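Local structure of dihydrodipicolinate reductase N-terminus domain-containing protein (6IAQ) at residues D76-A81 / R94-H99. The protein probably catalyses the NADP-dependent reductive amination of ketones to amines, as a native amine dehydrogenase. Residues are numbered along the deposited sequence; the frame is centred on the assembly and turned at random.
Sequences DIAVIA and RICAEH. With NAP (NADP nicotinamide-adenine-dinucleotide phosphate), chain F.
A78 and I80 meet C96 within a beta-alpha-beta unit of the NADP-binding Rossmann domain, in which strand 77-80 runs through helix 86-98 to the parallel strand 102-105. It is a compact example of a general rule: the helix of such a unit packs on its parallel sheet through small and aliphatic side chains. The contact is small, and within 94-99 C96 alone makes it. C96 faces the sheet, with SG lying anti to its own carbonyl carbon (chi1 -72°). From there the sulfur reaches A78 CB at 3.6 Å and I80 CD1 at 4.0 Å, so it packs against two residues that share one face of the strand. A78 presents only a methyl, consistent with the close approach here, its CA lying 7.2 Å from that of C96. I80, two residues further along, spans a wider gap with its long branch; CD1 stands anti to CA (chi2 176°), which carries the terminal methyl to the sulfur. Y13 of strand 9-13 touches both I80 and C96 and continues this apolar layer. On the other face, I77 and V79 pack on helix 314-319. Where the helix ends, H99 ND1 donates a bent bond (147°) to I95 O over 2.6 Å, the oxygen tilted from the imidazole plane, while NE2 is hydrogen-bonded to E71 OE2. Beyond the strand, A81 O lies 3.6 Å from C4B of the adenosine ribose of NADP. The chemistry is thus wholly apolar: a buried thiol and two aliphatic groups join strand to helix by dispersion and exclusion of water.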
ATOM      1  N   ASP A  76       1.578 -12.312  26.659  1.00 35.24           N
ATOM      2  CA  ASP A  76       1.158 -12.696  25.283  1.00 36.24           C
ATOM      3  C   ASP A  76       2.200 -12.232  24.265  1.00 38.89           C
ATOM      4  O   ASP A  76       2.267 -12.844  23.177  1.00 37.39           O
ATOM      5  CB  ASP A  76      -0.185 -12.053  24.926  1.00 37.80           C
ATOM      6  CG  ASP A  76      -1.292 -12.536  25.836  1.00 36.57           C
ATOM      7  OD1 ASP A  76      -1.567 -13.699  25.764  1.00 37.26           O
ATOM      8  OD2 ASP A  76      -1.826 -11.729  26.640  1.00 40.03           O
ATOM      9  N   ILE A  77       2.936 -11.162  24.580  1.00 32.34           N
ATOM     10  CA  ILE A  77       3.826 -10.491  23.586  1.00 34.92           C
ATOM     11  C   ILE A  77       4.967  -9.772  24.326  1.00 30.73           C
ATOM     12  O   ILE A  77       4.702  -9.035  25.329  1.00 29.79           O
ATOM     13  CB  ILE A  77       3.031  -9.528  22.667  1.00 31.39           C
ATOM     14  CG1 ILE A  77       3.865  -9.016  21.485  1.00 33.06           C
ATOM     15  CG2 ILE A  77       2.454  -8.377  23.471  1.00 30.61           C
ATOM     16  CD1 ILE A  77       3.965  -9.948  20.343  1.00 35.58           C
ATOM     17  N   ALA A  78       6.171  -9.960  23.803  1.00 26.59           N
ATOM     18  CA  ALA A  78       7.363  -9.140  24.113  1.00 32.01           C
ATOM     19  C   ALA A  78       7.554  -8.145  22.966  1.00 29.67           C
ATOM     20  O   ALA A  78       7.573  -8.565  21.802  1.00 35.95           O
ATOM     21  CB  ALA A  78       8.577 -10.023  24.254  1.00 27.08           C
ATOM     22  N   VAL A  79       7.645  -6.868  23.306  1.00 31.62           N
ATOM     23  CA  VAL A  79       7.757  -5.727  22.355  1.00 30.18           C
ATOM     24  C   VAL A  79       9.206  -5.216  22.451  1.00 31.61           C
ATOM     25  O   VAL A  79       9.543  -4.645  23.474  1.00 32.90           O
ATOM     26  CB  VAL A  79       6.713  -4.661  22.695  1.00 33.71           C
ATOM     27  CG1 VAL A  79       6.757  -3.526  21.704  1.00 34.38           C
ATOM     28  CG2 VAL A  79       5.305  -5.270  22.773  1.00 35.72           C
ATOM     29  N   ILE A  80      10.049  -5.573  21.489  1.00 30.79           N
ATOM     30  CA  ILE A  80      11.522  -5.467  21.610  1.00 29.60           C
ATOM     31  C   ILE A  80      12.013  -4.259  20.801  1.00 32.46           C
ATOM     32  O   ILE A  80      11.815  -4.215  19.567  1.00 27.36           O
ATOM     33  CB  ILE A  80      12.213  -6.748  21.155  1.00 27.61           C
ATOM     34  CG1 ILE A  80      11.622  -7.983  21.860  1.00 28.89           C
ATOM     35  CG2 ILE A  80      13.718  -6.634  21.391  1.00 29.39           C
ATOM     36  CD1 ILE A  80      12.201  -9.284  21.365  1.00 30.13           C
ATOM     37  N   ALA A  81      12.688  -3.339  21.482  1.00 30.90           N
ATOM     38  CA  ALA A  81      13.436  -2.238  20.836  1.00 27.04           C
ATOM     39  C   ALA A  81      14.813  -2.161  21.504  1.00 26.12           C
ATOM     40  O   ALA A  81      14.989  -1.260  22.392  1.00 31.13           O
ATOM     41  CB  ALA A  81      12.654  -0.976  20.944  1.00 23.30           C
ATOM     42  N   ARG A  94      16.059 -15.659  21.535  1.00 34.85           N
ATOM     43  CA  ARG A  94      16.166 -17.018  22.146  1.00 33.84           C
ATOM     44  C   ARG A  94      15.361 -17.057  23.455  1.00 34.83           C
ATOM     45  O   ARG A  94      14.575 -18.005  23.662  1.00 26.38           O
ATOM     46  CB  ARG A  94      17.605 -17.437  22.424  1.00 36.99           C
ATOM     47  CG  ARG A  94      18.454 -17.541  21.161  1.00 45.89           C
ATOM     48  CD  ARG A  94      19.462 -18.676  21.025  1.00 43.39           C
ATOM     49  NE  ARG A  94      20.811 -18.147  21.077  1.00 50.29           N
ATOM     50  CZ  ARG A  94      21.777 -18.351  20.177  1.00 45.69           C
ATOM     51  NH1 ARG A  94      21.580 -19.093  19.099  1.00 47.19           N
ATOM     52  NH2 ARG A  94      22.931 -17.733  20.323  1.00 51.21           N
ATOM     53  N   ILE A  95      15.554 -16.062  24.319  1.00 32.85           N
ATOM     54  CA  ILE A  95      14.864 -15.985  25.630  1.00 35.32           C
ATOM     55  C   ILE A  95      13.333 -15.957  25.388  1.00 36.57           C
ATOM     56  O   ILE A  95      12.571 -16.679  26.108  1.00 30.87           O
ATOM     57  CB  ILE A  95      15.400 -14.783  26.437  1.00 35.00           C
ATOM     58  CG1 ILE A  95      16.845 -15.019  26.893  1.00 39.05           C
ATOM     59  CG2 ILE A  95      14.475 -14.414  27.602  1.00 33.94           C
ATOM     60  CD1 ILE A  95      17.557 -13.775  27.374  1.00 38.92           C
ATOM     61  N   CYS A  96      12.850 -15.189  24.405  1.00 33.09           N
ATOM     62  CA  CYS A  96      11.392 -15.087  24.119  1.00 32.87           C
ATOM     63  C   CYS A  96      10.861 -16.443  23.632  1.00 32.53           C
ATOM     64  O   CYS A  96       9.868 -16.966  24.222  1.00 34.09           O
ATOM     65  CB  CYS A  96      11.107 -13.978  23.114  1.00 34.37           C
ATOM     66  SG  CYS A  96      11.329 -12.347  23.856  1.00 35.30           S
ATOM     67  N   ALA A  97      11.513 -17.013  22.622  1.00 32.29           N
ATOM     68  CA  ALA A  97      11.077 -18.258  21.960  1.00 32.96           C
ATOM     69  C   ALA A  97      11.164 -19.435  22.947  1.00 35.86           C
ATOM     70  O   ALA A  97      10.228 -20.276  22.950  1.00 34.79           O
ATOM     71  CB  ALA A  97      11.929 -18.493  20.739  1.00 33.48           C
ATOM     72  N   GLU A  98      12.231 -19.504  23.764  1.00 34.82           N
ATOM     73  CA  GLU A  98      12.398 -20.567  24.790  1.00 35.59           C
ATOM     74  C   GLU A  98      11.175 -20.604  25.709  1.00 34.14           C
ATOM     75  O   GLU A  98      10.719 -21.697  26.069  1.00 32.21           O
ATOM     76  CB  GLU A  98      13.636 -20.348  25.662  1.00 43.20           C
ATOM     77  CG  GLU A  98      14.257 -21.677  26.082  1.00 55.65           C
ATOM     78  CD  GLU A  98      15.333 -22.128  25.116  1.00 55.45           C
ATOM     79  OE1 GLU A  98      16.091 -21.247  24.683  1.00 62.98           O
ATOM     80  OE2 GLU A  98      15.404 -23.326  24.795  1.00 57.87           O
ATOM     81  N   HIS A  99      10.665 -19.440  26.078  1.00 33.25           N
ATOM     82  CA  HIS A  99       9.553 -19.265  27.044  1.00 35.61           C
ATOM     83  C   HIS A  99       8.187 -19.287  26.338  1.00 35.69           C
ATOM     84  O   HIS A  99       7.198 -18.981  26.998  1.00 34.44           O
ATOM     85  CB  HIS A  99       9.780 -17.999  27.865  1.00 37.86           C
ATOM     86  CG  HIS A  99      10.935 -18.092  28.800  1.00 38.27           C
ATOM     87  ND1 HIS A  99      12.257 -17.942  28.392  1.00 43.47           N
ATOM     88  CD2 HIS A  99      10.973 -18.312  30.134  1.00 40.14           C
ATOM     89  CE1 HIS A  99      13.056 -18.056  29.446  1.00 44.11           C
ATOM     90  NE2 HIS A  99      12.289 -18.261  30.526  1.00 38.38           N
TER
HETATM   91  PA  NAP F 402      18.170   3.218  22.369  1.00 26.75           P
HETATM   92  O1A NAP F 402      17.484   4.421  22.819  1.00 26.25           O
HETATM   93  O2A NAP F 402      19.715   3.030  22.436  1.00 25.71           O
HETATM   94  O5B NAP F 402      17.462   1.975  23.156  1.00 29.38           O
HETATM   95  C5B NAP F 402      18.040   0.664  23.221  1.00 29.66           C
HETATM   96  C4B NAP F 402      17.595   0.017  24.525  1.00 32.85           C
HETATM   97  O4B NAP F 402      18.070  -1.322  24.629  1.00 33.64           O
HETATM   98  C3B NAP F 402      18.073   0.744  25.811  1.00 34.37           C
HETATM   99  O3B NAP F 402      16.868   0.918  26.595  1.00 34.47           O
HETATM  100  C2B NAP F 402      19.005  -0.222  26.537  1.00 38.56           C
HETATM  101  O2B NAP F 402      18.838  -0.232  27.972  1.00 41.17           O
HETATM  102  C1B NAP F 402      18.427  -1.510  26.037  1.00 33.78           C
HETATM  103  N9A NAP F 402      19.281  -2.695  26.071  1.00 37.01           N
HETATM  104  C8A NAP F 402      20.473  -2.910  25.479  1.00 33.26           C
HETATM  105  N7A NAP F 402      20.838  -4.176  25.712  1.00 34.98           N
HETATM  106  C5A NAP F 402      19.826  -4.778  26.382  1.00 37.22           C
HETATM  107  C6A NAP F 402      19.514  -6.122  26.929  1.00 38.30           C
HETATM  108  N6A NAP F 402      20.373  -7.125  26.808  1.00 40.84           N
HETATM  109  N1A NAP F 402      18.355  -6.302  27.561  1.00 37.82           N
HETATM  110  C2A NAP F 402      17.430  -5.332  27.712  1.00 38.14           C
HETATM  111  N3A NAP F 402      17.620  -4.076  27.246  1.00 37.50           N
HETATM  112  C4A NAP F 402      18.801  -3.794  26.624  1.00 34.81           C
HETATM  113  O3  NAP F 402      17.824   2.876  20.798  1.00 27.67           O
HETATM  114  PN  NAP F 402      16.343   3.073  20.078  1.00 25.24           P
HETATM  115  O1N NAP F 402      16.255   4.330  19.270  1.00 27.32           O
HETATM  116  O2N NAP F 402      15.246   2.799  21.046  1.00 24.96           O
HETATM  117  O5D NAP F 402      16.603   1.836  19.098  1.00 24.22           O
HETATM  118  C5D NAP F 402      16.639   0.456  19.479  1.00 25.52           C
HETATM  119  C4D NAP F 402      16.857  -0.495  18.335  1.00 26.50           C
HETATM  120  O4D NAP F 402      15.691  -0.404  17.453  1.00 27.28           O
HETATM  121  C3D NAP F 402      18.108  -0.163  17.572  1.00 25.18           C
HETATM  122  O3D NAP F 402      18.846  -1.315  17.204  1.00 23.76           O
HETATM  123  C2D NAP F 402      17.564   0.541  16.321  1.00 25.39           C
HETATM  124  O2D NAP F 402      18.506   0.419  15.247  1.00 24.89           O
HETATM  125  C1D NAP F 402      16.199  -0.184  16.139  1.00 26.95           C
HETATM  126  N1N NAP F 402      15.238   0.636  15.379  1.00 23.74           N
HETATM  127  C2N NAP F 402      14.635   0.075  14.348  1.00 24.60           C
HETATM  128  C3N NAP F 402      13.771   0.833  13.570  1.00 24.38           C
HETATM  129  C7N NAP F 402      13.019   0.218  12.410  1.00 26.19           C
HETATM  130  O7N NAP F 402      12.407   1.006  11.690  1.00 26.83           O
HETATM  131  N7N NAP F 402      12.995  -1.111  12.211  1.00 24.85           N
HETATM  132  C4N NAP F 402      13.547   2.168  13.906  1.00 22.74           C
HETATM  133  C5N NAP F 402      14.191   2.735  15.002  1.00 23.77           C
HETATM  134  C6N NAP F 402      15.032   1.921  15.719  1.00 22.34           C
HETATM  135  P2B NAP F 402      19.141   1.048  28.878  1.00 38.72           P
HETATM  136  O1X NAP F 402      18.109   2.097  28.577  1.00 35.82           O
HETATM  137  O2X NAP F 402      18.837   0.583  30.301  1.00 37.48           O
HETATM  138  O3X NAP F 402      20.601   1.287  28.480  1.00 43.32           O